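Local structure of PfhB2 (Pasteurella multocida, 6U8T) at residues 41-46 with 100-105. The protein is probably a papain-like cysteine protease of the YopT type, forming one domain of the PfhB2 toxin. The protein carries 1 engineered substitution. Residues are numbered along the deposited sequence; the frame is centred on the assembly and turned at random.
Sequences TCAHWI and NWLQEQ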
loop_
_atom_site.group_PDB
_atom_site.type_symbol
_atom_site.label_atom_id
_atom_site.label_comp_id
_atom_site.label_asym_id
_atom_site.label_seq_id
_atom_site.Cartn_x
_atom_site.Cartn_y
_atom_site.Cartn_z
ATOM N N THR C 41 3.067 11.994 15.702
ATOM C CA THR C 41 4.473 12.325 16.010
ATOM C C THR C 41 4.900 13.573 15.225
ATOM O O THR C 41 5.503 14.441 15.832
ATOM C CB THR C 41 5.459 11.202 15.681
ATOM O OG1 THR C 41 5.062 10.006 16.347
ATOM C CG2 THR C 41 6.876 11.600 16.087
ATOM N N CYS C 42 4.568 13.642 13.934
ATOM C CA CYS C 42 4.875 14.801 13.079
ATOM C C CYS C 42 4.176 16.052 13.637
ATOM O O CYS C 42 4.833 17.119 13.693
ATOM C CB CYS C 42 4.514 14.538 11.622
ATOM S SG CYS C 42 5.687 13.419 10.822
ATOM N N ALA C 43 2.919 15.940 14.072
ATOM C CA ALA C 43 2.208 17.066 14.705
ATOM C C ALA C 43 3.019 17.541 15.904
ATOM O O ALA C 43 3.229 18.754 16.048
ATOM C CB ALA C 43 0.805 16.673 15.118
ATOM N N HIS C 44 3.450 16.617 16.765
ATOM C CA HIS C 44 4.207 16.994 18.010
ATOM C C HIS C 44 5.531 17.637 17.625
ATOM O O HIS C 44 5.860 18.655 18.225
ATOM C CB HIS C 44 4.395 15.798 18.929
ATOM C CG HIS C 44 3.195 15.478 19.743
ATOM N ND1 HIS C 44 2.062 14.845 19.216
ATOM C CD2 HIS C 44 2.983 15.635 21.072
ATOM C CE1 HIS C 44 1.195 14.657 20.195
ATOM N NE2 HIS C 44 1.742 15.160 21.342
ATOM N N TRP C 45 6.255 17.059 16.681
ATOM C CA TRP C 45 7.528 17.593 16.168
ATOM C C TRP C 45 7.320 19.038 15.651
ATOM O O TRP C 45 8.106 19.901 15.956
ATOM C CB TRP C 45 8.058 16.676 15.069
ATOM C CG TRP C 45 9.438 17.026 14.602
ATOM C CD1 TRP C 45 10.622 16.596 15.130
ATOM C CD2 TRP C 45 9.780 17.860 13.478
ATOM N NE1 TRP C 45 11.670 17.089 14.396
ATOM C CE2 TRP C 45 11.191 17.865 13.386
ATOM C CE3 TRP C 45 9.027 18.580 12.524
ATOM C CZ2 TRP C 45 11.873 18.549 12.384
ATOM C CZ3 TRP C 45 9.707 19.246 11.522
ATOM C CH2 TRP C 45 11.107 19.246 11.465
ATOM N N ILE C 46 6.245 19.269 14.890
ATOM C CA ILE C 46 5.980 20.619 14.326
ATOM C C ILE C 46 5.747 21.598 15.493
ATOM O O ILE C 46 6.412 22.638 15.520
ATOM C CB ILE C 46 4.828 20.594 13.306
ATOM C CG1 ILE C 46 5.255 19.857 12.048
ATOM C CG2 ILE C 46 4.374 21.990 12.979
ATOM C CD1 ILE C 46 4.129 19.668 11.051
ATOM N N ASN C 100 -6.691 20.964 14.449
ATOM C CA ASN C 100 -7.244 21.594 15.676
ATOM C C ASN C 100 -6.213 21.477 16.809
ATOM O O ASN C 100 -5.997 22.477 17.536
ATOM C CB ASN C 100 -8.570 20.986 16.123
ATOM C CG ASN C 100 -9.721 21.325 15.202
ATOM O OD1 ASN C 100 -10.534 20.455 14.926
ATOM N ND2 ASN C 100 -9.828 22.555 14.730
ATOM N N TRP C 101 -5.598 20.311 16.948
ATOM C CA TRP C 101 -4.544 20.057 17.967
ATOM C C TRP C 101 -3.375 21.027 17.749
ATOM O O TRP C 101 -2.924 21.644 18.735
ATOM C CB TRP C 101 -4.074 18.599 17.939
ATOM C CG TRP C 101 -3.123 18.265 19.039
ATOM C CD1 TRP C 101 -3.456 17.853 20.298
ATOM C CD2 TRP C 101 -1.686 18.367 19.010
ATOM N NE1 TRP C 101 -2.329 17.695 21.058
ATOM C CE2 TRP C 101 -1.225 17.987 20.288
ATOM C CE3 TRP C 101 -0.755 18.743 18.045
ATOM C CZ2 TRP C 101 0.125 17.907 20.605
ATOM C CZ3 TRP C 101 0.585 18.697 18.364
ATOM C CH2 TRP C 101 1.017 18.297 19.638
ATOM N N LEU C 102 -2.933 21.187 16.507
ATOM C CA LEU C 102 -1.783 22.059 16.156
ATOM C C LEU C 102 -2.104 23.508 16.529
ATOM O O LEU C 102 -1.222 24.176 17.089
ATOM C CB LEU C 102 -1.428 21.892 14.684
ATOM C CG LEU C 102 -0.612 20.635 14.372
ATOM C CD1 LEU C 102 -0.573 20.375 12.879
ATOM C CD2 LEU C 102 0.801 20.734 14.931
ATOM N N GLN C 103 -3.341 23.964 16.319
ATOM C CA GLN C 103 -3.735 25.362 16.636
ATOM C C GLN C 103 -3.828 25.536 18.149
ATOM O O GLN C 103 -3.302 26.550 18.657
ATOM C CB GLN C 103 -4.997 25.737 15.869
ATOM C CG GLN C 103 -4.705 25.996 14.391
ATOM C CD GLN C 103 -5.933 26.364 13.594
ATOM O OE1 GLN C 103 -6.511 27.436 13.754
ATOM N NE2 GLN C 103 -6.350 25.482 12.709
ATOM N N GLU C 104 -4.379 24.544 18.853
ATOM C CA GLU C 104 -4.367 24.469 20.339
ATOM C C GLU C 104 -2.943 24.623 20.896
ATOM O O GLU C 104 -2.794 25.192 21.954
ATOM C CB GLU C 104 -5.028 23.176 20.784
ATOM C CG GLU C 104 -6.524 23.275 20.741
ATOM C CD GLU C 104 -7.273 22.057 21.229
ATOM O OE1 GLU C 104 -6.643 20.980 21.333
ATOM O OE2 GLU C 104 -8.485 22.211 21.498
ATOM N N GLN C 105 -1.923 24.138 20.210
ATOM C CA GLN C 105 -0.516 24.217 20.689
ATOM C C GLN C 105 0.135 25.510 20.206
ATOM O O GLN C 105 1.322 25.672 20.468
ATOM C CB GLN C 105 0.348 23.070 20.167
ATOM C CG GLN C 105 -0.246 21.684 20.368
ATOM C CD GLN C 105 -0.611 21.389 21.798
ATOM O OE1 GLN C 105 0.221 21.472 22.689
ATOM N NE2 GLN C 105 -1.856 20.990 22.003
#
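His44 is gripped at both ring nitrogens, NE2 by the hydroxyl of Ser77 and ND1 by the carbonyl of Ser40, two bonds that should hold the ring's rotation and leave one face turned to Trp101. Segments 41-46 and 100-104, of helices 20-51 and 91-104, run nearly parallel, their axes crossing at -22°, in what is probably a papain-like (clan CA) protease fold. Because Ser40 O can only accept, ND1 is the donor in its bond, and histidine suits a place with a polar partner at each nitrogen. Trp101 CH2 sits over the centre of the imidazole, 3.4 Å above its plane. The two planes are inclined by 36°, an oblique aromatic pair with the centroid of the His44 ring 4.2 Å from that of the Trp101 six-membered ring. Trp101 reaches this far because its CG lies anti to the backbone N (chi1 -174°), carrying the long indole toward helix 20-51. Alanine suits position 43, where its short side chain lets the indole come close: Ala43 CB meets Trp101 CZ3 at 3.8 Å, while Ala43 O lies at the indole edge. Leu102, with a branched apolar end, puts its CD2 against Ala43 (3.3 Å from Ala43 O) and, more loosely, 4.3 Å from Ile46 CG2; Leu102 and Ile46 also pack on Lys151 of strand 147-155. Past helix 91-104, Gln105 folds back, NE2 weakly bonded to Trp101 O and CG 3.5 Å above one indole face, offset toward the rim.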